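Local coordinates for chitin oligosaccahride binding protein NagB1 (Paenibacillus sp. FPU-7, PDB 7EHP), which binds the chitin oligosaccharides N,N'-diacetylchitobiose and probably N,N',N''-triacetylchitotriose as an extracellular solute-binding protein, presumably for uptake by the bacterium, at residues Y111-A116 with E302-M307; K97-Q102 with G280-G285; A25-A30 with E310-R315. One frame throughout, in Å; residues are numbered along the deposited sequence.

Contact 1 (Y111-A116 with E302-M307); sequences YGLPTA and EFIKIM
Met307 and Ile304, one turn apart on helix 294-307, pack on Thr115 and Leu113 of strand 109-125: helix-on-sheet packing in a protein of the periplasmic-binding-protein superfamily. The Met307 side chain can be followed from CB outward. Its CB lies 3.9 Å above the ring plane of Phe303, one helical turn back, toward the rim of that face. CG then leaves anti to the backbone N (chi1 173°), which aims it at the strand, and it meets Thr115 CG2 at 3.9 Å. The chain bends at chi2 (63°) and SD stays beside the same methyl, 4.2 Å from Thr115 CG2, before a second bend carries CE onward. The Met307 side chain also touches Tyr286 and Ile24. Thr115 divides its two branches: CG2 serves the helix, while OG1 turns to a weak hydrogen bond with Asn284 O, and the residue also touches the bound glycan. The backbone O of Thr115 is gripped by the amide nitrogens of Gln313 and Gln316. Farther along the same interface, Leu113 and Ile304 cross at about a right angle in a purely apolar contact whose surroundings include Leu89, Ile88 and Leu92 of helix 86-92. With all four touching residues buried, this layer joins the sheet to its covering helix. Leu113 and Ile304 meet through one methyl each, Leu113 CD1 to Ile304 CG2 at 3.9 Å.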
loop_
_atom_site.group_PDB
_atom_site.type_symbol
_atom_site.label_atom_id
_atom_site.label_comp_id
_atom_site.label_asym_id
_atom_site.label_seq_id
_atom_site.Cartn_x
_atom_site.Cartn_y
_atom_site.Cartn_z
ATOM N N TYR A 111 -18.343 -0.915 -5.507
ATOM C CA TYR A 111 -17.889 -0.104 -6.634
ATOM C C TYR A 111 -16.432 -0.345 -7.023
ATOM O O TYR A 111 -15.895 0.390 -7.864
ATOM C CB TYR A 111 -18.105 1.390 -6.354
ATOM C CG TYR A 111 -19.553 1.782 -6.090
ATOM C CD1 TYR A 111 -20.138 1.548 -4.849
ATOM C CD2 TYR A 111 -20.342 2.366 -7.088
ATOM C CE1 TYR A 111 -21.453 1.905 -4.594
ATOM C CE2 TYR A 111 -21.678 2.725 -6.843
ATOM C CZ TYR A 111 -22.219 2.488 -5.587
ATOM O OH TYR A 111 -23.517 2.832 -5.288
ATOM N N GLY A 112 -15.791 -1.354 -6.458
ATOM C CA GLY A 112 -14.491 -1.786 -6.932
ATOM C C GLY A 112 -14.190 -3.139 -6.337
ATOM O O GLY A 112 -14.908 -3.627 -5.456
ATOM N N LEU A 113 -13.121 -3.753 -6.842
ATOM C CA LEU A 113 -12.717 -5.086 -6.398
ATOM C C LEU A 113 -11.229 -5.068 -6.080
ATOM O O LEU A 113 -10.414 -4.737 -6.968
ATOM C CB LEU A 113 -13.044 -6.149 -7.460
ATOM C CG LEU A 113 -14.521 -6.338 -7.837
ATOM C CD1 LEU A 113 -14.691 -7.323 -9.010
ATOM C CD2 LEU A 113 -15.358 -6.765 -6.624
ATOM N N PRO A 114 -10.825 -5.417 -4.857
ATOM C CA PRO A 114 -9.395 -5.484 -4.547
ATOM C C PRO A 114 -8.762 -6.673 -5.240
ATOM O O PRO A 114 -9.336 -7.767 -5.276
ATOM C CB PRO A 114 -9.376 -5.658 -3.022
ATOM C CG PRO A 114 -10.643 -6.386 -2.746
ATOM C CD PRO A 114 -11.646 -5.738 -3.673
ATOM N N THR A 115 -7.578 -6.453 -5.812
ATOM C CA THR A 115 -6.856 -7.555 -6.427
ATOM C C THR A 115 -5.869 -8.192 -5.480
ATOM O O THR A 115 -5.314 -9.239 -5.818
ATOM C CB THR A 115 -6.077 -7.107 -7.669
ATOM O OG1 THR A 115 -5.210 -6.024 -7.317
ATOM C CG2 THR A 115 -7.026 -6.715 -8.830
ATOM N N ALA A 116 -5.600 -7.557 -4.338
ATOM C CA ALA A 116 -4.599 -8.049 -3.410
ATOM C C ALA A 116 -5.020 -7.750 -1.979
ATOM O O ALA A 116 -5.773 -6.812 -1.716
ATOM C CB ALA A 116 -3.229 -7.412 -3.656
ATOM N N GLU A 302 -15.574 -9.569 -18.707
ATOM C CA GLU A 302 -14.487 -10.501 -19.000
ATOM C C GLU A 302 -13.264 -10.204 -18.142
ATOM O O GLU A 302 -12.625 -11.122 -17.610
ATOM C CB GLU A 302 -14.122 -10.432 -20.479
ATOM C CG GLU A 302 -15.073 -11.158 -21.405
ATOM C CD GLU A 302 -15.379 -12.577 -20.937
ATOM O OE1 GLU A 302 -14.422 -13.355 -20.713
ATOM O OE2 GLU A 302 -16.583 -12.919 -20.821
ATOM N N PHE A 303 -12.915 -8.928 -18.001
ATOM C CA PHE A 303 -11.773 -8.589 -17.154
ATOM C C PHE A 303 -11.986 -9.110 -15.739
ATOM O O PHE A 303 -11.100 -9.745 -15.150
ATOM C CB PHE A 303 -11.543 -7.078 -17.131
ATOM C CG PHE A 303 -10.454 -6.660 -16.174
ATOM C CD1 PHE A 303 -9.130 -6.680 -16.582
ATOM C CD2 PHE A 303 -10.758 -6.304 -14.847
ATOM C CE1 PHE A 303 -8.098 -6.311 -15.695
ATOM C CE2 PHE A 303 -9.736 -5.953 -13.946
ATOM C CZ PHE A 303 -8.404 -5.955 -14.388
ATOM N N ILE A 304 -13.171 -8.864 -15.185
ATOM C CA ILE A 304 -13.472 -9.344 -13.839
ATOM C C ILE A 304 -13.366 -10.860 -13.774
ATOM O O ILE A 304 -12.756 -11.420 -12.851
ATOM C CB ILE A 304 -14.861 -8.847 -13.411
ATOM C CG1 ILE A 304 -14.825 -7.336 -13.208
ATOM C CG2 ILE A 304 -15.307 -9.556 -12.142
ATOM C CD1 ILE A 304 -16.182 -6.732 -12.950
ATOM N N LYS A 305 -13.930 -11.549 -14.765
ATOM C CA LYS A 305 -13.937 -13.007 -14.735
ATOM C C LYS A 305 -12.523 -13.569 -14.779
ATOM O O LYS A 305 -12.227 -14.574 -14.125
ATOM C CB LYS A 305 -14.774 -13.547 -15.898
ATOM C CG LYS A 305 -15.044 -15.028 -15.781
ATOM C CD LYS A 305 -16.111 -15.476 -16.756
ATOM C CE LYS A 305 -16.043 -16.986 -16.935
ATOM N NZ LYS A 305 -16.885 -17.471 -18.056
ATOM N N ILE A 306 -11.628 -12.925 -15.528
ATOM C CA ILE A 306 -10.271 -13.446 -15.648
ATOM C C ILE A 306 -9.407 -12.999 -14.465
ATOM O O ILE A 306 -8.769 -13.823 -13.797
ATOM C CB ILE A 306 -9.668 -13.023 -17.003
ATOM C CG1 ILE A 306 -10.529 -13.582 -18.143
ATOM C CG2 ILE A 306 -8.237 -13.510 -17.145
ATOM C CD1 ILE A 306 -10.540 -12.726 -19.409
ATOM N N MET A 307 -9.382 -11.694 -14.170
ATOM C CA MET A 307 -8.501 -11.204 -13.102
ATOM C C MET A 307 -8.881 -11.796 -11.747
ATOM O O MET A 307 -8.017 -12.239 -10.981
ATOM C CB MET A 307 -8.544 -9.675 -13.048
ATOM C CG MET A 307 -7.786 -9.030 -11.866
ATOM S SD MET A 307 -6.009 -9.352 -11.896
ATOM C CE MET A 307 -5.408 -7.937 -12.807
#

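Contact 2 (K97-Q102 with G280-G285); sequences KFPNLQ and GGYSNG. With NAG (2-acetamido-2-deoxy-beta-D-glucopyranose), chain C; NAG (2-acetamido-2-deoxy-beta-D-glucopyranose), chain B.
One water oxygen is held between two backbone carbonyls, donating to Tyr282 O at 2.8 Å and, more loosely, to Asn100 O at 3.1 Å, and so joins the loop 97-102 to strand 277-288. Beside this bridge the side chains meet by a CH-pi contact: Asn100 CB sits over one face of the Tyr282 ring, 3.7 Å from its centroid. With CG anti to the backbone N (chi1 -168°), the Asn100 amide continues past the ring's CD1 and CE1 side, its plane tilted 32° from the ring. The amide is steadied from its own loop, where OD1 accepts from Gln102 N at 3.0 Å in an Asx turn. Pro99 CG adds an oblique apolar approach, 4.1 Å from Tyr282 CE2, and the ring also meets Tyr117. The two residues that follow Tyr282 belong to the sugar pocket, which holds a beta-1,4-linked pair of N-acetylglucosamines. Ser283 OG and O6 of the NAG in chain B share a hydrogen bond of 2.7 Å, and Asn284 OD1 accepts the N-H of N2 of the NAG in chain C at 2.7 Å. Asn284 ND2 donates to Leu67 O and Asp66 OD1, which fixes the amide's rotation with OD1 toward the sugar. Carbon-on-ring packing and a shared water thus fasten the loop, while the strand keeps its acceptor for the acetamido N-H, a group every N-acetylglucosamine unit of chitin carries.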
loop_
_atom_site.group_PDB
_atom_site.type_symbol
_atom_site.label_atom_id
_atom_site.label_comp_id
_atom_site.label_asym_id
_atom_site.label_seq_id
_atom_site.Cartn_x
_atom_site.Cartn_y
_atom_site.Cartn_z
ATOM N N LYS A 97 -16.651 -15.008 -2.625
ATOM C CA LYS A 97 -15.274 -15.446 -2.645
ATOM C C LYS A 97 -14.320 -14.295 -2.285
ATOM O O LYS A 97 -13.100 -14.492 -2.237
ATOM C CB LYS A 97 -14.947 -16.091 -4.019
ATOM C CG LYS A 97 -13.526 -16.652 -4.250
ATOM C CD LYS A 97 -13.394 -17.418 -5.597
ATOM C CE LYS A 97 -13.685 -18.931 -5.513
ATOM N NZ LYS A 97 -12.545 -19.705 -4.914
ATOM N N PHE A 98 -14.869 -13.101 -1.983
ATOM C CA PHE A 98 -14.126 -11.964 -1.434
ATOM C C PHE A 98 -14.348 -11.875 0.071
ATOM O O PHE A 98 -15.436 -11.463 0.502
ATOM C CB PHE A 98 -14.570 -10.658 -2.086
ATOM C CG PHE A 98 -14.106 -10.471 -3.493
ATOM C CD1 PHE A 98 -12.844 -9.975 -3.759
ATOM C CD2 PHE A 98 -14.950 -10.735 -4.553
ATOM C CE1 PHE A 98 -12.426 -9.776 -5.056
ATOM C CE2 PHE A 98 -14.538 -10.531 -5.858
ATOM C CZ PHE A 98 -13.277 -10.058 -6.110
ATOM N N PRO A 99 -13.367 -12.200 0.909
ATOM C CA PRO A 99 -13.588 -12.055 2.358
ATOM C C PRO A 99 -13.875 -10.622 2.808
ATOM O O PRO A 99 -14.475 -10.433 3.878
ATOM C CB PRO A 99 -12.292 -12.611 2.968
ATOM C CG PRO A 99 -11.297 -12.627 1.831
ATOM C CD PRO A 99 -12.107 -12.899 0.611
ATOM N N ASN A 100 -13.519 -9.606 2.019
ATOM C CA ASN A 100 -13.579 -8.234 2.530
ATOM C C ASN A 100 -13.635 -7.254 1.365
ATOM O O ASN A 100 -12.629 -7.044 0.673
ATOM C CB ASN A 100 -12.376 -7.960 3.433
ATOM C CG ASN A 100 -12.510 -6.679 4.226
ATOM O OD1 ASN A 100 -13.167 -5.724 3.800
ATOM N ND2 ASN A 100 -11.864 -6.645 5.389
ATOM N N LEU A 101 -14.807 -6.653 1.160
ATOM C CA LEU A 101 -14.992 -5.581 0.187
ATOM C C LEU A 101 -15.337 -4.250 0.851
ATOM O O LEU A 101 -15.854 -3.349 0.182
ATOM C CB LEU A 101 -16.093 -5.959 -0.812
ATOM C CG LEU A 101 -15.902 -7.235 -1.623
ATOM C CD1 LEU A 101 -17.188 -7.592 -2.407
ATOM C CD2 LEU A 101 -14.716 -7.051 -2.557
ATOM N N GLN A 102 -15.052 -4.105 2.155
ATOM C CA GLN A 102 -15.566 -2.970 2.922
ATOM C C GLN A 102 -15.053 -1.631 2.393
ATOM O O GLN A 102 -15.809 -0.652 2.340
ATOM C CB GLN A 102 -15.207 -3.139 4.401
ATOM C CG GLN A 102 -16.050 -4.191 5.138
ATOM C CD GLN A 102 -15.414 -4.645 6.455
ATOM O OE1 GLN A 102 -14.755 -3.859 7.152
ATOM N NE2 GLN A 102 -15.606 -5.919 6.797
ATOM N N GLY A 280 -2.674 -3.385 7.373
ATOM C CA GLY A 280 -3.036 -4.296 6.304
ATOM C C GLY A 280 -4.493 -4.156 5.938
ATOM O O GLY A 280 -5.297 -3.622 6.709
ATOM N N GLY A 281 -4.827 -4.641 4.744
ATOM C CA GLY A 281 -6.210 -4.626 4.317
ATOM C C GLY A 281 -6.336 -4.948 2.840
ATOM O O GLY A 281 -5.388 -5.403 2.197
ATOM N N TYR A 282 -7.517 -4.662 2.313
ATOM C CA TYR A 282 -7.914 -5.030 0.949
ATOM C C TYR A 282 -8.225 -3.744 0.191
ATOM O O TYR A 282 -9.389 -3.443 -0.088
ATOM C CB TYR A 282 -9.130 -5.968 0.972
ATOM C CG TYR A 282 -8.945 -7.237 1.770
ATOM C CD1 TYR A 282 -8.991 -7.230 3.162
ATOM C CD2 TYR A 282 -8.739 -8.451 1.132
ATOM C CE1 TYR A 282 -8.816 -8.402 3.892
ATOM C CE2 TYR A 282 -8.574 -9.623 1.851
ATOM C CZ TYR A 282 -8.614 -9.595 3.226
ATOM O OH TYR A 282 -8.432 -10.770 3.922
ATOM N N SER A 283 -7.180 -2.990 -0.146
ATOM C CA SER A 283 -7.322 -1.569 -0.449
ATOM C C SER A 283 -7.302 -1.223 -1.928
ATOM O O SER A 283 -7.837 -0.173 -2.308
ATOM C CB SER A 283 -6.183 -0.797 0.212
ATOM O OG SER A 283 -4.960 -1.244 -0.350
ATOM N N ASN A 284 -6.636 -2.027 -2.757
ATOM C CA ASN A 284 -6.249 -1.614 -4.101
ATOM C C ASN A 284 -6.600 -2.696 -5.110
ATOM O O ASN A 284 -6.233 -3.863 -4.933
ATOM C CB ASN A 284 -4.749 -1.312 -4.187
ATOM C CG ASN A 284 -4.355 -0.727 -5.537
ATOM O OD1 ASN A 284 -3.263 -0.977 -6.044
ATOM N ND2 ASN A 284 -5.254 0.056 -6.124
ATOM N N GLY A 285 -7.296 -2.299 -6.164
ATOM C CA GLY A 285 -7.691 -3.203 -7.221
ATOM C C GLY A 285 -8.101 -2.398 -8.428
ATOM O O GLY A 285 -7.350 -1.507 -8.846
HETATM C C1 NAG C . 0.819 -1.665 -5.878
HETATM C C2 NAG C . -0.112 -2.013 -4.719
HETATM C C3 NAG C . -0.486 -0.748 -3.947
HETATM C C4 NAG C . 0.743 0.105 -3.618
HETATM C C5 NAG C . 1.674 0.227 -4.833
HETATM C C6 NAG C . 2.984 0.940 -4.574
HETATM C C7 NAG C . -1.383 -4.016 -5.391
HETATM C C8 NAG C . -2.719 -4.537 -5.832
HETATM N N2 NAG C . -1.312 -2.696 -5.183
HETATM O O1 NAG C . 1.119 -2.810 -6.599
HETATM O O3 NAG C . -1.197 -1.123 -2.769
HETATM O O4 NAG C . 0.280 1.428 -3.368
HETATM O O5 NAG C . 1.991 -1.064 -5.370
HETATM O O6 NAG C . 3.615 1.272 -5.808
HETATM O O7 NAG C . -0.411 -4.756 -5.242
HETATM C C1 NAG B . 0.221 1.790 -1.991
HETATM C C2 NAG B . -0.214 3.251 -1.948
HETATM C C3 NAG B . -0.330 3.721 -0.506
HETATM C C4 NAG B . -1.273 2.808 0.260
HETATM C C5 NAG B . -0.817 1.355 0.138
HETATM C C6 NAG B . -1.761 0.372 0.794
HETATM C C7 NAG B . 0.256 4.894 -3.714
HETATM C C8 NAG B . 1.296 5.724 -4.378
HETATM N N2 NAG B . 0.680 4.112 -2.710
HETATM O O3 NAG B . -0.828 5.050 -0.487
HETATM O O4 NAG B . -1.300 3.160 1.637
HETATM O O5 NAG B . -0.711 0.980 -1.242
HETATM O O6 NAG B . -3.100 0.535 0.343
HETATM O O7 NAG B . -0.930 4.933 -4.061
HETATM O O HOH W 1 -12.060 -3.965 0.534
#

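Contact 3 (A25-A30 with E310-R315); sequences AQRMEA and EEMQKR
Arg27 leaves helix 15-31 with CG beside the backbone N (chi1 -79°) and a bend at chi3 (-143°), while Glu311 reaches from helix 310-320 with CG anti to its N (chi1 165°) and an extended chain beyond. The two come from opposite directions and join as an end-on, two-pronged salt bridge: Arg27 NH2 binds Glu311 OE2 at 2.6 Å and Arg27 NH1 binds Glu311 OE1 at 3.0 Å. Both oxygens lie near the guanidinium plane and are met on their syn sides, although the carboxylate itself is tilted against that plane. Met312, bent at chi2, lays its methyl over one face of the guanidinium, with CE 3.7 Å from Arg27 CZ. Close by, Arg315 carries a like charge, but it has salt bridges to Asp23 and Glu319. With an alanine at Arg27, the Glu311 carboxylate would probably be left without its mate across the helices, and the Met312 methyl without the flat group it covers. The contact therefore joins two helices by paired charges, with a methionine methyl shielding one face of the cation.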
loop_
_atom_site.group_PDB
_atom_site.type_symbol
_atom_site.label_atom_id
_atom_site.label_comp_id
_atom_site.label_asym_id
_atom_site.label_seq_id
_atom_site.Cartn_x
_atom_site.Cartn_y
_atom_site.Cartn_z
ATOM N N ALA A 25 -5.478 -9.169 -21.070
ATOM C CA ALA A 25 -5.990 -8.339 -22.156
ATOM C C ALA A 25 -6.251 -9.159 -23.433
ATOM O O ALA A 25 -7.361 -9.100 -23.971
ATOM C CB ALA A 25 -5.028 -7.169 -22.401
ATOM N N GLN A 26 -5.264 -9.944 -23.952
ATOM C CA GLN A 26 -5.643 -10.939 -24.979
ATOM C C GLN A 26 -6.830 -11.811 -24.627
ATOM O O GLN A 26 -7.640 -12.068 -25.524
ATOM C CB GLN A 26 -4.565 -11.907 -25.452
ATOM C CG GLN A 26 -3.628 -12.642 -24.442
ATOM C CD GLN A 26 -3.137 -13.855 -25.224
ATOM O OE1 GLN A 26 -3.973 -14.344 -26.109
ATOM N NE2 GLN A 26 -1.822 -14.271 -25.166
ATOM N N ARG A 27 -6.948 -12.325 -23.397
ATOM C CA ARG A 27 -8.060 -13.247 -23.178
ATOM C C ARG A 27 -9.382 -12.511 -23.290
ATOM O O ARG A 27 -10.355 -13.054 -23.824
ATOM C CB ARG A 27 -7.872 -13.915 -21.841
ATOM C CG ARG A 27 -6.869 -15.024 -21.863
ATOM C CD ARG A 27 -7.096 -15.854 -20.636
ATOM N NE ARG A 27 -5.857 -16.342 -20.073
ATOM C CZ ARG A 27 -5.799 -17.158 -19.024
ATOM N NH1 ARG A 27 -6.925 -17.562 -18.427
ATOM N NH2 ARG A 27 -4.611 -17.564 -18.574
ATOM N N MET A 28 -9.418 -11.254 -22.831
ATOM C CA MET A 28 -10.608 -10.435 -23.041
ATOM C C MET A 28 -10.880 -10.262 -24.527
ATOM O O MET A 28 -12.027 -10.356 -24.970
ATOM C CB MET A 28 -10.427 -9.065 -22.399
ATOM C CG MET A 28 -10.473 -9.058 -20.874
ATOM S SD MET A 28 -9.598 -7.586 -20.286
ATOM C CE MET A 28 -10.620 -6.234 -20.852
ATOM N N GLU A 29 -9.827 -10.014 -25.314
ATOM C CA GLU A 29 -10.021 -9.786 -26.743
ATOM C C GLU A 29 -10.546 -11.042 -27.434
ATOM O O GLU A 29 -11.441 -10.967 -28.287
ATOM C CB GLU A 29 -8.712 -9.294 -27.364
ATOM C CG GLU A 29 -8.453 -7.820 -27.051
ATOM C CD GLU A 29 -7.041 -7.360 -27.383
ATOM O OE1 GLU A 29 -6.164 -8.221 -27.605
ATOM O OE2 GLU A 29 -6.820 -6.126 -27.438
ATOM N N ALA A 30 -10.027 -12.209 -27.057
ATOM C CA ALA A 30 -10.513 -13.457 -27.633
ATOM C C ALA A 30 -11.968 -13.725 -27.265
ATOM O O ALA A 30 -12.691 -14.360 -28.029
ATOM C CB ALA A 30 -9.628 -14.609 -27.171
ATOM N N GLU A 310 -9.184 -17.838 -9.278
ATOM C CA GLU A 310 -8.154 -18.505 -8.508
ATOM C C GLU A 310 -6.889 -18.690 -9.330
ATOM O O GLU A 310 -5.778 -18.629 -8.773
ATOM C CB GLU A 310 -8.698 -19.819 -7.938
ATOM C CG GLU A 310 -7.654 -20.682 -7.263
ATOM C CD GLU A 310 -8.246 -21.641 -6.247
ATOM O OE1 GLU A 310 -9.419 -21.441 -5.849
ATOM O OE2 GLU A 310 -7.528 -22.583 -5.848
ATOM N N GLU A 311 -7.032 -18.842 -10.653
ATOM C CA GLU A 311 -5.861 -18.955 -11.521
ATOM C C GLU A 311 -4.982 -17.708 -11.423
ATOM O O GLU A 311 -3.764 -17.800 -11.247
ATOM C CB GLU A 311 -6.288 -19.182 -12.974
ATOM C CG GLU A 311 -5.138 -18.950 -13.960
ATOM C CD GLU A 311 -5.564 -18.906 -15.418
ATOM O OE1 GLU A 311 -6.781 -18.872 -15.704
ATOM O OE2 GLU A 311 -4.671 -18.892 -16.284
ATOM N N MET A 312 -5.579 -16.529 -11.546
ATOM C CA MET A 312 -4.726 -15.354 -11.579
ATOM C C MET A 312 -4.256 -14.976 -10.174
ATOM O O MET A 312 -3.113 -14.542 -9.998
ATOM C CB MET A 312 -5.455 -14.199 -12.256
ATOM C CG MET A 312 -5.635 -14.382 -13.763
ATOM S SD MET A 312 -4.057 -14.485 -14.623
ATOM C CE MET A 312 -4.497 -15.223 -16.208
ATOM N N GLN A 313 -5.118 -15.159 -9.165
ATOM C CA GLN A 313 -4.721 -14.932 -7.778
ATOM C C GLN A 313 -3.532 -15.803 -7.392
ATOM O O GLN A 313 -2.579 -15.327 -6.756
ATOM C CB GLN A 313 -5.903 -15.208 -6.849
ATOM C CG GLN A 313 -6.995 -14.174 -6.934
ATOM C CD GLN A 313 -6.667 -12.914 -6.149
ATOM O OE1 GLN A 313 -6.790 -12.885 -4.918
ATOM N NE2 GLN A 313 -6.251 -11.866 -6.853
ATOM N N LYS A 314 -3.570 -17.089 -7.758
ATOM C CA LYS A 314 -2.432 -17.963 -7.461
ATOM C C LYS A 314 -1.197 -17.558 -8.252
ATOM O O LYS A 314 -0.075 -17.584 -7.724
ATOM C CB LYS A 314 -2.775 -19.421 -7.769
ATOM C CG LYS A 314 -3.559 -20.143 -6.692
ATOM C CD LYS A 314 -3.917 -21.555 -7.158
ATOM C CE LYS A 314 -4.250 -22.465 -5.997
ATOM N NZ LYS A 314 -4.999 -23.661 -6.468
ATOM N N ARG A 315 -1.385 -17.191 -9.524
ATOM C CA ARG A 315 -0.255 -16.834 -10.376
ATOM C C ARG A 315 0.536 -15.669 -9.780
ATOM O O ARG A 315 1.768 -15.729 -9.658
ATOM C CB ARG A 315 -0.762 -16.501 -11.780
ATOM C CG ARG A 315 0.308 -15.935 -12.703
ATOM C CD ARG A 315 -0.131 -15.949 -14.162
ATOM N NE ARG A 315 0.796 -15.188 -15.011
ATOM C CZ ARG A 315 0.578 -14.904 -16.292
ATOM N NH1 ARG A 315 -0.538 -15.334 -16.883
ATOM N NH2 ARG A 315 1.470 -14.202 -16.987
#

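Contacts 1 and 2 meet on one sheet, where strands 109-125 and 277-288 are neighbours; their centres lie about 11 Å apart, and Thr115 N probably bonds Asn284 O between them. Contact 3 lies in the helical layer, its centre about 10 Å from that of contact 1 and about 19 Å from that of contact 2, and Met28 SD packs on Phe303 CB. Along the chain the order is 25-30, 97-102, 111-116, 280-285, 302-307, 310-315: contacts 1 and 2 interlock, and contact 3 encloses both. Early and late parts of the chain thus build one body, running from the outer helices to the sheet, whose strand 277-288 presents groups to the chitin sugar.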